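Local coordinates for pentatricopeptide repeat-containing protein 10, chloroplastic (PDB 4M59) that binds two similar intergenic chloroplast RNA regions specifically and serves as a barrier to RNA decay, stabilising the mRNA, at residues 359-364 against 368-373; 325-328 against 334-337; 338-343 against 348-353. The protein carries 4 engineered substitutions. All blocks are in the same frame, centred on the assembly; numbering follows the deposited sequence.

Contact 1 of 3, residues 359-364 against 368-373; sequences LAVSGK and EDYVTR. Engineered in segment 359-364: S362 (natural residue Cys). With PO4 (phosphate ion), chain E; nucleotides of chain C.
Y370 meets V361 through one flank of its ring, and the path of that side chain explains the contact. From CB, the torsion that sets CG opposite the backbone N (chi1 164°) brings the ring up against V361. Y370 CD2 passes V361 CG1 at 4.2 Å, and the next atom, CE2, comes closest, 3.9 Å from V361 CG1. V361 CB lies 4.1 Å from Y370 CE2, so the valine's base shares in the touch. The methyl approaches the ring obliquely. At the tip, Y370 OH is hydrogen-bonded to the main-chain O of M358, which ties the far end of the ring to the main chain of helix 352-359. Beside this pair, L359 CD2 reaches V371 CG1 at 4.1 Å, the two side chains crossing at about a right angle.

The two ends of the contact face different surroundings. K364 passes beside the base of uridine 8 of chain C, K364 CA lying 3.6 Å from its C4. On the helix, R373 NH2 pairs with D369 OD1 at 2.6 Å and also makes a weak bond to a phosphate ion, which R121 of the second subunit binds as well.

Both segments fall in the predicted ninth PPR unit, where the loop links the two antiparallel helices of the repeat hairpin. Around the buried valine, leucine and tyrosine, the neighbouring helices close in: F333 of helix 333-346 stacks on the Y370 ring, M336 and L337 touch it too, and helix 387-400 packs against L359 through T392 and L393 and against V371 through Y397.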
ATOM      1  N   LEU A 359      19.235   4.994  -1.837  1.00 64.95           N
ATOM      2  CA  LEU A 359      19.158   4.774  -0.405  1.00 65.17           C
ATOM      3  C   LEU A 359      17.728   4.653   0.081  1.00 64.93           C
ATOM      4  O   LEU A 359      17.480   4.454   1.263  1.00 65.08           O
ATOM      5  CB  LEU A 359      19.837   5.908   0.338  1.00 63.12           C
ATOM      6  CG  LEU A 359      21.254   6.217  -0.083  1.00 63.81           C
ATOM      7  CD1 LEU A 359      21.691   7.432   0.640  1.00 65.76           C
ATOM      8  CD2 LEU A 359      22.126   5.066   0.258  1.00 63.12           C
ATOM      9  N   ALA A 360      16.787   4.778  -0.836  1.00 91.07           N
ATOM     10  CA  ALA A 360      15.389   4.669  -0.494  1.00 91.15           C
ATOM     11  C   ALA A 360      14.964   3.235  -0.644  1.00 91.29           C
ATOM     12  O   ALA A 360      13.790   2.941  -0.805  1.00 91.90           O
ATOM     13  CB  ALA A 360      14.582   5.529  -1.394  1.00 77.68           C
ATOM     14  N   VAL A 361      15.945   2.340  -0.632  1.00 70.77           N
ATOM     15  CA  VAL A 361      15.714   0.930  -0.918  1.00 71.28           C
ATOM     16  C   VAL A 361      14.889   0.241   0.160  1.00 72.26           C
ATOM     17  O   VAL A 361      14.815   0.702   1.298  1.00 72.28           O
ATOM     18  CB  VAL A 361      17.036   0.172  -1.123  1.00 66.51           C
ATOM     19  CG1 VAL A 361      17.725  -0.078   0.209  1.00 66.34           C
ATOM     20  CG2 VAL A 361      16.792  -1.134  -1.865  1.00 67.33           C
ATOM     21  N   SER A 362      14.268  -0.871  -0.214  0.60 69.53           N
ATOM     22  CA  SER A 362      13.427  -1.635   0.697  0.60 71.29           C
ATOM     23  C   SER A 362      14.268  -2.495   1.632  0.60 71.22           C
ATOM     24  O   SER A 362      15.112  -3.269   1.183  0.60 70.78           O
ATOM     25  CB  SER A 362      12.456  -2.507  -0.089  0.60 88.14           C
ATOM     26  OG  SER A 362      12.485  -2.178  -1.467  0.60 87.65           O
ATOM     27  N   GLY A 363      14.029  -2.357   2.929  1.00 83.93           N
ATOM     28  CA  GLY A 363      14.744  -3.132   3.924  1.00 84.13           C
ATOM     29  C   GLY A 363      14.850  -4.592   3.536  1.00 85.10           C
ATOM     30  O   GLY A 363      13.954  -5.140   2.890  1.00 86.78           O
ATOM     31  N   LYS A 364      15.950  -5.228   3.923  1.00 76.49           N
ATOM     32  CA  LYS A 364      16.179  -6.627   3.589  1.00 77.23           C
ATOM     33  C   LYS A 364      17.518  -7.113   4.131  1.00 76.07           C
ATOM     34  O   LYS A 364      18.165  -6.428   4.920  1.00 75.17           O
ATOM     35  CB  LYS A 364      16.118  -6.829   2.074  1.00 81.57           C
ATOM     36  CG  LYS A 364      16.016  -8.282   1.644  1.00 83.03           C
ATOM     37  CD  LYS A 364      16.794  -8.531   0.365  1.00 82.23           C
ATOM     38  CE  LYS A 364      15.862  -8.728  -0.818  1.00 84.06           C
ATOM     39  NZ  LYS A 364      16.506  -9.523  -1.902  1.00 84.38           N
ATOM     40  N   GLU A 368      22.948  -3.434   4.674  1.00 70.93           N
ATOM     41  CA  GLU A 368      23.963  -2.612   5.322  1.00 71.15           C
ATOM     42  C   GLU A 368      25.206  -2.443   4.456  1.00 70.66           C
ATOM     43  O   GLU A 368      25.789  -1.361   4.403  1.00 70.94           O
ATOM     44  CB  GLU A 368      24.346  -3.205   6.675  1.00 72.84           C
ATOM     45  CG  GLU A 368      25.580  -2.571   7.295  1.00 73.32           C
ATOM     46  CD  GLU A 368      25.998  -3.250   8.584  1.00 74.04           C
ATOM     47  OE1 GLU A 368      27.062  -2.890   9.126  1.00 74.50           O
ATOM     48  OE2 GLU A 368      25.264  -4.141   9.056  1.00 74.33           O
ATOM     49  N   ASP A 369      25.613  -3.513   3.784  1.00 59.90           N
ATOM     50  CA  ASP A 369      26.796  -3.473   2.959  1.00 59.42           C
ATOM     51  C   ASP A 369      26.511  -2.709   1.704  1.00 59.15           C
ATOM     52  O   ASP A 369      27.382  -2.066   1.148  1.00 58.77           O
ATOM     53  CB  ASP A 369      27.226  -4.883   2.612  1.00 62.77           C
ATOM     54  CG  ASP A 369      28.558  -4.925   1.967  1.00 62.27           C
ATOM     55  OD1 ASP A 369      29.438  -4.176   2.399  1.00 62.04           O
ATOM     56  OD2 ASP A 369      28.727  -5.701   1.019  1.00 62.20           O
ATOM     57  N   TYR A 370      25.272  -2.781   1.260  1.00 50.38           N
ATOM     58  CA  TYR A 370      24.845  -2.061   0.087  1.00 50.24           C
ATOM     59  C   TYR A 370      24.987  -0.585   0.328  1.00 50.41           C
ATOM     60  O   TYR A 370      25.641   0.106  -0.422  1.00 50.07           O
ATOM     61  CB  TYR A 370      23.407  -2.423  -0.227  1.00 51.99           C
ATOM     62  CG  TYR A 370      22.686  -1.504  -1.174  1.00 51.98           C
ATOM     63  CD1 TYR A 370      22.825  -1.618  -2.534  1.00 51.85           C
ATOM     64  CD2 TYR A 370      21.828  -0.551  -0.695  1.00 52.18           C
ATOM     65  CE1 TYR A 370      22.149  -0.792  -3.375  1.00 51.80           C
ATOM     66  CE2 TYR A 370      21.158   0.269  -1.532  1.00 52.19           C
ATOM     67  CZ  TYR A 370      21.315   0.149  -2.861  1.00 51.98           C
ATOM     68  OH  TYR A 370      20.626   0.993  -3.665  1.00 51.98           O
ATOM     69  N   VAL A 371      24.386  -0.113   1.405  1.00 48.61           N
ATOM     70  CA  VAL A 371      24.444   1.284   1.766  1.00 49.37           C
ATOM     71  C   VAL A 371      25.868   1.755   1.921  1.00 49.55           C
ATOM     72  O   VAL A 371      26.205   2.865   1.559  1.00 49.98           O
ATOM     73  CB  VAL A 371      23.705   1.520   3.068  1.00 53.77           C
ATOM     74  CG1 VAL A 371      23.695   2.981   3.409  1.00 55.06           C
ATOM     75  CG2 VAL A 371      22.304   1.019   2.951  1.00 53.27           C
ATOM     76  N   THR A 372      26.709   0.897   2.458  1.00 49.83           N
ATOM     77  CA  THR A 372      28.102   1.230   2.592  1.00 49.57           C
ATOM     78  C   THR A 372      28.706   1.336   1.220  1.00 48.34           C
ATOM     79  O   THR A 372      29.544   2.181   0.971  1.00 47.99           O
ATOM     80  CB  THR A 372      28.830   0.174   3.391  1.00 49.16           C
ATOM     81  OG1 THR A 372      28.179  -0.001   4.648  1.00 50.23           O
ATOM     82  CG2 THR A 372      30.231   0.605   3.647  1.00 48.73           C
ATOM     83  N   ARG A 373      28.260   0.482   0.313  1.00 62.81           N
ATOM     84  CA  ARG A 373      28.813   0.461  -1.026  1.00 61.63           C
ATOM     85  C   ARG A 373      28.346   1.643  -1.840  1.00 61.66           C
ATOM     86  O   ARG A 373      28.995   2.033  -2.790  1.00 60.67           O
ATOM     87  CB  ARG A 373      28.457  -0.841  -1.726  1.00 65.10           C
ATOM     88  CG  ARG A 373      29.534  -1.345  -2.634  1.00 64.05           C
ATOM     89  CD  ARG A 373      30.835  -1.495  -1.883  1.00 63.59           C
ATOM     90  NE  ARG A 373      30.871  -2.640  -0.981  1.00 64.34           N
ATOM     91  CZ  ARG A 373      31.527  -2.658   0.174  1.00 64.46           C
ATOM     92  NH1 ARG A 373      32.187  -1.591   0.589  1.00 64.01           N
ATOM     93  NH2 ARG A 373      31.512  -3.738   0.926  1.00 65.10           N
TER
HETATM   94  P   PO4 E 801      33.248  -6.626   3.824  1.00 82.86           P
HETATM   95  O1  PO4 E 801      33.014  -5.708   2.649  1.00 82.86           O
HETATM   96  O2  PO4 E 801      32.216  -7.728   3.815  1.00 82.86           O
HETATM   97  O3  PO4 E 801      34.629  -7.229   3.723  1.00 82.86           O
HETATM   98  O4  PO4 E 801      33.136  -5.841   5.108  1.00 82.86           O
ATOM     99  P     U C   8       7.259  -5.039   3.917  0.69131.55           P
ATOM    100  OP1   U C   8       6.253  -3.981   4.186  0.69131.55           O
ATOM    101  OP2   U C   8       7.732  -5.266   2.529  0.69131.55           O
ATOM    102  O5'   U C   8       8.520  -4.769   4.851  0.69131.55           O
ATOM    103  C5'   U C   8       8.347  -4.332   6.211  0.69131.55           C
ATOM    104  C4'   U C   8       9.578  -3.596   6.684  0.69131.55           C
ATOM    105  O4'   U C   8      10.577  -4.559   7.112  0.69131.55           O
ATOM    106  C3'   U C   8      10.250  -2.700   5.647  0.69131.55           C
ATOM    107  O3'   U C   8      10.637  -1.452   6.211  0.69131.55           O
ATOM    108  C2'   U C   8      11.438  -3.530   5.171  0.69131.55           C
ATOM    109  O2'   U C   8      12.538  -2.735   4.774  0.69131.55           O
ATOM    110  C1'   U C   8      11.788  -4.332   6.422  0.69131.55           C
ATOM    111  N1    U C   8      12.387  -5.639   6.116  0.69130.38           N
ATOM    112  C2    U C   8      13.482  -6.037   6.858  0.69130.38           C
ATOM    113  O2    U C   8      13.964  -5.354   7.744  0.69130.38           O
ATOM    114  N3    U C   8      13.990  -7.265   6.520  0.69130.38           N
ATOM    115  C4    U C   8      13.529  -8.120   5.540  0.69130.38           C
ATOM    116  O4    U C   8      14.099  -9.198   5.358  0.69130.38           O
ATOM    117  C5    U C   8      12.393  -7.637   4.818  0.69130.38           C
ATOM    118  C6    U C   8      11.873  -6.443   5.123  0.69130.38           C
TER

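Contact 2 of 3, residues 325-328 against 334-337; sequences GMLG and TVML
L327 and M336 lie side by side, their side chains running past each other in opposite directions, and the contact between 325-328 and 334-337 rests on apolar side chains and on packing against main chain, without hydrogen bonding between the segments. The nearest CA atoms across it also belong to this pair.

Among the contacts between side chains, L327 CB sits 3.6 Å from M336 CG. The branch of the leucine works on two partners: L327 CD1 is 4.0 Å from M336 CG and 3.8 Å from V335 CG1, and thus touches two consecutive residues of the second helix. V335 crosses the leucine at about a right angle.

A second kind of contact joins side chain to main chain. M336 extends straight through its second torsion and then bends at the third (chi3 80°), which carries the methyl over the last turn of helix 317-328. There M336 CE lies 3.8 Å from G328 CA, while M336 SD passes L327 O at 3.8 Å. With a hydrogen in place of a side chain, G328 presents bare backbone to the methyl. Replacing M336 by alanine would remove CG, SD and CE, and would probably leave L327 CB and the G328 backbone without their apolar cover, opening a gap between the helices.

L327 also touches L302 of helix 298-310, and M336 touches Y370 of helix 367-380, so the pair is closed in from neighbouring helices. Both segments fall within the predicted eighth PPR unit, and two helices packed antiparallel across a short turn form the helical hairpin of the pentatricopeptide repeat, the unit whose stacking builds the superhelix.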
ATOM      1  N   GLY A 325      14.785   3.226  -9.359  1.00 67.47           N
ATOM      2  CA  GLY A 325      13.655   3.283  -8.469  1.00 68.17           C
ATOM      3  C   GLY A 325      12.859   2.015  -8.511  1.00 69.41           C
ATOM      4  O   GLY A 325      12.447   1.501  -7.488  1.00 70.24           O
ATOM      5  N   MET A 326      12.636   1.527  -9.729  1.00 80.20           N
ATOM      6  CA  MET A 326      11.931   0.277  -9.950  1.00 82.02           C
ATOM      7  C   MET A 326      12.645  -0.841  -9.221  1.00 82.91           C
ATOM      8  O   MET A 326      12.021  -1.665  -8.551  1.00 84.84           O
ATOM      9  CB  MET A 326      11.889  -0.054 -11.441  1.00 90.70           C
ATOM     10  CG  MET A 326      10.857   0.724 -12.236  1.00 90.45           C
ATOM     11  SD  MET A 326      10.841   0.205 -13.961  1.00 90.49           S
ATOM     12  CE  MET A 326      11.221  -1.537 -13.789  1.00 92.54           C
ATOM     13  N   LEU A 327      13.965  -0.870  -9.356  1.00 73.48           N
ATOM     14  CA  LEU A 327      14.754  -1.895  -8.717  1.00 74.17           C
ATOM     15  C   LEU A 327      14.755  -1.704  -7.223  1.00 73.93           C
ATOM     16  O   LEU A 327      15.004  -2.631  -6.474  1.00 74.81           O
ATOM     17  CB  LEU A 327      16.177  -1.825  -9.219  1.00 71.90           C
ATOM     18  CG  LEU A 327      16.346  -1.977 -10.712  1.00 71.71           C
ATOM     19  CD1 LEU A 327      17.765  -1.716 -11.072  1.00 70.10           C
ATOM     20  CD2 LEU A 327      15.967  -3.363 -11.085  1.00 74.04           C
ATOM     21  N   GLY A 328      14.486  -0.481  -6.799  1.00 71.42           N
ATOM     22  CA  GLY A 328      14.554  -0.143  -5.401  1.00 70.97           C
ATOM     23  C   GLY A 328      13.548  -0.926  -4.617  1.00 72.60           C
ATOM     24  O   GLY A 328      13.869  -1.580  -3.642  1.00 72.88           O
ATOM     25  N   THR A 334      22.589  -5.775  -5.989  1.00 74.01           N
ATOM     26  CA  THR A 334      23.727  -6.001  -6.858  1.00 73.68           C
ATOM     27  C   THR A 334      23.570  -5.388  -8.231  1.00 73.23           C
ATOM     28  O   THR A 334      24.495  -4.798  -8.758  1.00 71.66           O
ATOM     29  CB  THR A 334      23.993  -7.478  -6.996  1.00 82.91           C
ATOM     30  OG1 THR A 334      24.230  -8.026  -5.698  1.00 82.64           O
ATOM     31  CG2 THR A 334      25.203  -7.708  -7.835  1.00 82.60           C
ATOM     32  N   VAL A 335      22.385  -5.528  -8.804  1.00 69.26           N
ATOM     33  CA  VAL A 335      22.091  -4.965 -10.113  1.00 68.64           C
ATOM     34  C   VAL A 335      21.989  -3.449 -10.053  1.00 66.60           C
ATOM     35  O   VAL A 335      22.390  -2.753 -10.974  1.00 65.16           O
ATOM     36  CB  VAL A 335      20.799  -5.569 -10.687  1.00 70.43           C
ATOM     37  CG1 VAL A 335      20.111  -4.606 -11.602  1.00 69.28           C
ATOM     38  CG2 VAL A 335      21.103  -6.846 -11.417  1.00 72.51           C
ATOM     39  N   MET A 336      21.462  -2.936  -8.954  1.00 63.41           N
ATOM     40  CA  MET A 336      21.435  -1.508  -8.742  1.00 62.09           C
ATOM     41  C   MET A 336      22.847  -0.958  -8.771  1.00 60.67           C
ATOM     42  O   MET A 336      23.111   0.073  -9.360  1.00 59.68           O
ATOM     43  CB  MET A 336      20.752  -1.188  -7.422  1.00 63.35           C
ATOM     44  CG  MET A 336      19.276  -1.464  -7.417  1.00 64.53           C
ATOM     45  SD  MET A 336      18.479  -1.249  -5.842  1.00 64.90           S
ATOM     46  CE  MET A 336      18.307   0.508  -5.816  1.00 63.93           C
ATOM     47  N   LEU A 337      23.766  -1.672  -8.150  1.00 58.90           N
ATOM     48  CA  LEU A 337      25.147  -1.235  -8.105  1.00 57.62           C
ATOM     49  C   LEU A 337      25.842  -1.338  -9.442  1.00 56.61           C
ATOM     50  O   LEU A 337      26.591  -0.453  -9.810  1.00 55.31           O
ATOM     51  CB  LEU A 337      25.913  -2.039  -7.068  1.00 53.49           C
ATOM     52  CG  LEU A 337      25.558  -1.731  -5.631  1.00 53.98           C
ATOM     53  CD1 LEU A 337      26.342  -2.612  -4.734  1.00 54.22           C
ATOM     54  CD2 LEU A 337      25.891  -0.314  -5.359  1.00 53.34           C
TER

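Contact 3 of 3, residues 338-343 against 348-353; sequences EMLGEM and CTPNRV
P350 presents its ring atom CG to two side chains of helix 333-346 at once, L340 and M343, which reach it one helical turn apart. L340 comes across the proline at about a right angle: L340 CD1 lies 3.6 Å from P350 CG. Its CG stands opposite the backbone N (chi1 176°), and the second torsion then brings CD1 up to the proline ring, although the bond to CB itself runs elsewhere. M343 arrives at a slant. Its chain runs extended through the second torsion and bends at the third (chi3 57°), placing M343 CE 3.9 Å from P350 CG. The two terminal methyls, L340 CD1 and M343 CE, are 4.5 Å from each other, so they and the proline form a small three-cornered apolar cluster.

Nearer the helix backbone, M343 faces C348. M343 CB and C348 CB are 4.2 Å apart. C348 N gives a weak hydrogen bond of 2.9 Å to M343 O, strongly bent at 117°. S346 OG bonds to this same carbonyl, so M343 O does not depend on the cysteine alone. M343 CB also lies close to C348 O, at 3.2 Å, which shows how near the chain stays to the helix as it turns away.

Beyond P350 the chain reaches N351 at the N-cap position and enters helix 352-359. That helix completes the packing: W355 touches both L340 and P350, M358 touches L340, and T354 touches M343. Y320 of helix 317-328 meets M343 too. Farther along the segment, R352 and V353 pack on K555 and S560 of the second subunit, so the start of helix 352-359, just past the link between predicted repeats 8 and 9, lies at the subunit interface.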
ATOM      1  N   GLU A 338      25.604  -2.432 -10.148  1.00 70.28           N
ATOM      2  CA  GLU A 338      26.094  -2.600 -11.502  1.00 69.47           C
ATOM      3  C   GLU A 338      25.662  -1.395 -12.296  1.00 68.35           C
ATOM      4  O   GLU A 338      26.436  -0.802 -13.023  1.00 66.89           O
ATOM      5  CB  GLU A 338      25.486  -3.835 -12.154  1.00 79.31           C
ATOM      6  CG  GLU A 338      25.903  -5.167 -11.570  1.00 81.08           C
ATOM      7  CD  GLU A 338      25.172  -6.351 -12.194  1.00 83.64           C
ATOM      8  OE1 GLU A 338      24.265  -6.141 -13.014  1.00 83.91           O
ATOM      9  OE2 GLU A 338      25.508  -7.502 -11.864  1.00 85.61           O
ATOM     10  N   MET A 339      24.406  -1.035 -12.125  1.00 79.23           N
ATOM     11  CA  MET A 339      23.807   0.003 -12.928  1.00 78.62           C
ATOM     12  C   MET A 339      24.381   1.360 -12.608  1.00 77.76           C
ATOM     13  O   MET A 339      24.507   2.201 -13.475  1.00 77.00           O
ATOM     14  CB  MET A 339      22.303  -0.003 -12.735  1.00 84.21           C
ATOM     15  CG  MET A 339      21.577   0.860 -13.716  1.00 83.85           C
ATOM     16  SD  MET A 339      19.998   0.150 -14.144  1.00 85.29           S
ATOM     17  CE  MET A 339      20.539  -1.322 -14.977  1.00 85.71           C
ATOM     18  N   LEU A 340      24.741   1.562 -11.344  1.00 76.48           N
ATOM     19  CA  LEU A 340      25.355   2.811 -10.914  1.00 76.22           C
ATOM     20  C   LEU A 340      26.738   2.969 -11.539  1.00 74.73           C
ATOM     21  O   LEU A 340      27.171   4.081 -11.838  1.00 74.37           O
ATOM     22  CB  LEU A 340      25.454   2.865  -9.390  1.00 68.66           C
ATOM     23  CG  LEU A 340      26.175   4.078  -8.799  1.00 68.90           C
ATOM     24  CD1 LEU A 340      25.539   5.371  -9.285  1.00 69.82           C
ATOM     25  CD2 LEU A 340      26.176   4.017  -7.280  1.00 69.90           C
ATOM     26  N   GLY A 341      27.423   1.847 -11.730  1.00 74.09           N
ATOM     27  CA  GLY A 341      28.735   1.851 -12.338  1.00 73.13           C
ATOM     28  C   GLY A 341      28.664   2.088 -13.826  1.00 73.43           C
ATOM     29  O   GLY A 341      29.420   2.875 -14.370  1.00 73.74           O
ATOM     30  N   GLU A 342      27.758   1.426 -14.490  1.00 90.14           N
ATOM     31  CA  GLU A 342      27.598   1.629 -15.895  1.00 90.61           C
ATOM     32  C   GLU A 342      27.255   3.043 -16.154  1.00 90.33           C
ATOM     33  O   GLU A 342      27.637   3.597 -17.143  1.00 90.84           O
ATOM     34  CB  GLU A 342      26.462   0.781 -16.362  1.00 97.53           C
ATOM     35  CG  GLU A 342      26.123   0.955 -17.786  1.00 98.03           C
ATOM     36  CD  GLU A 342      25.043   0.004 -18.246  1.00 98.44           C
ATOM     37  OE1 GLU A 342      24.909  -1.084 -17.668  1.00 98.74           O
ATOM     38  OE2 GLU A 342      24.312   0.335 -19.187  1.00 98.61           O
ATOM     39  N   MET A 343      26.502   3.638 -15.249  1.00 77.62           N
ATOM     40  CA  MET A 343      26.199   5.043 -15.371  1.00 77.78           C
ATOM     41  C   MET A 343      27.470   5.799 -15.467  1.00 78.07           C
ATOM     42  O   MET A 343      27.784   6.305 -16.498  1.00 78.62           O
ATOM     43  CB  MET A 343      25.428   5.573 -14.179  1.00 74.11           C
ATOM     44  CG  MET A 343      24.077   5.041 -14.041  1.00 75.18           C
ATOM     45  SD  MET A 343      23.262   5.514 -12.564  1.00 77.16           S
ATOM     46  CE  MET A 343      23.372   7.223 -12.755  1.00 78.30           C
ATOM     47  N   CYS A 348      27.045   8.836 -17.638  1.00107.41           N
ATOM     48  CA  CYS A 348      25.945   9.388 -16.871  1.00107.20           C
ATOM     49  C   CYS A 348      26.316   9.542 -15.419  1.00107.40           C
ATOM     50  O   CYS A 348      26.391   8.572 -14.684  1.00107.28           O
ATOM     51  CB  CYS A 348      24.697   8.527 -17.006  1.00126.99           C
ATOM     52  SG  CYS A 348      23.991   8.551 -18.641  1.00127.21           S
ATOM     53  N   THR A 349      26.549  10.775 -15.010  1.00 68.57           N
ATOM     54  CA  THR A 349      26.948  11.049 -13.656  1.00 69.90           C
ATOM     55  C   THR A 349      25.741  11.283 -12.788  1.00 72.33           C
ATOM     56  O   THR A 349      24.890  12.091 -13.115  1.00 73.50           O
ATOM     57  CB  THR A 349      27.854  12.252 -13.597  1.00 77.74           C
ATOM     58  OG1 THR A 349      27.377  13.236 -14.506  1.00 78.37           O
ATOM     59  CG2 THR A 349      29.231  11.855 -14.023  1.00 76.31           C
ATOM     60  N   PRO A 350      25.668  10.565 -11.675  1.00 65.25           N
ATOM     61  CA  PRO A 350      24.569  10.571 -10.733  1.00 67.18           C
ATOM     62  C   PRO A 350      24.289  11.944 -10.188  1.00 69.13           C
ATOM     63  O   PRO A 350      25.136  12.814 -10.226  1.00 69.61           O
ATOM     64  CB  PRO A 350      25.092   9.691  -9.615  1.00 67.02           C
ATOM     65  CG  PRO A 350      25.971   8.778 -10.263  1.00 64.64           C
ATOM     66  CD  PRO A 350      26.677   9.575 -11.287  1.00 63.55           C
ATOM     67  N   ASN A 351      23.084  12.117  -9.682  1.00 64.96           N
ATOM     68  CA  ASN A 351      22.696  13.352  -9.065  1.00 67.28           C
ATOM     69  C   ASN A 351      22.146  13.059  -7.698  1.00 68.23           C
ATOM     70  O   ASN A 351      22.144  11.927  -7.268  1.00 66.99           O
ATOM     71  CB  ASN A 351      21.660  14.064  -9.920  1.00 69.48           C
ATOM     72  CG  ASN A 351      20.598  13.140 -10.441  1.00 67.87           C
ATOM     73  OD1 ASN A 351      19.832  13.498 -11.323  1.00 67.72           O
ATOM     74  ND2 ASN A 351      20.550  11.940  -9.904  1.00 66.77           N
ATOM     75  N   ARG A 352      21.685  14.099  -7.009  1.00 81.14           N
ATOM     76  CA  ARG A 352      21.159  13.961  -5.655  1.00 82.04           C
ATOM     77  C   ARG A 352      19.935  13.057  -5.635  1.00 80.22           C
ATOM     78  O   ARG A 352      19.516  12.572  -4.585  1.00 79.96           O
ATOM     79  CB  ARG A 352      20.797  15.331  -5.078  1.00 85.22           C
ATOM     80  CG  ARG A 352      21.804  16.425  -5.391  1.00 87.39           C
ATOM     81  CD  ARG A 352      21.256  17.410  -6.412  1.00 88.12           C
ATOM     82  NE  ARG A 352      20.981  18.716  -5.823  1.00 90.92           N
ATOM     83  CZ  ARG A 352      20.777  19.826  -6.526  1.00 92.13           C
ATOM     84  NH1 ARG A 352      20.815  19.792  -7.849  1.00 91.08           N
ATOM     85  NH2 ARG A 352      20.532  20.972  -5.902  1.00 93.92           N
ATOM     86  N   VAL A 353      19.367  12.842  -6.814  1.00 57.05           N
ATOM     87  CA  VAL A 353      18.174  12.041  -6.972  1.00 55.49           C
ATOM     88  C   VAL A 353      18.575  10.609  -7.144  1.00 53.83           C
ATOM     89  O   VAL A 353      17.915   9.711  -6.670  1.00 52.96           O
ATOM     90  CB  VAL A 353      17.425  12.459  -8.218  1.00 58.48           C
ATOM     91  CG1 VAL A 353      16.114  11.745  -8.290  1.00 57.25           C
ATOM     92  CG2 VAL A 353      17.213  13.945  -8.215  1.00 60.28           C
TER

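Overall arrangement
Contacts 1 and 2 are buried, whereas contact 3 is only partly so and runs out toward the surface. Contacts 2 and 3 use successive parts of helix 333-346, and L327 touches M339 where they adjoin. Contact 1 follows them in the chain, its centre about 10 Å from that of contact 2, and the engineered S362 is joined to it by a hydrogen bond from OG to G328 O. Chemistry follows position: contact 2 is van der Waals packing, contact 3 adds a weak main-chain bond at a helix exit, and contact 1 has RNA beside its loop and an ionic group on its helix. Contacts 1 and 3 both touch the second subunit; contact 2 does not.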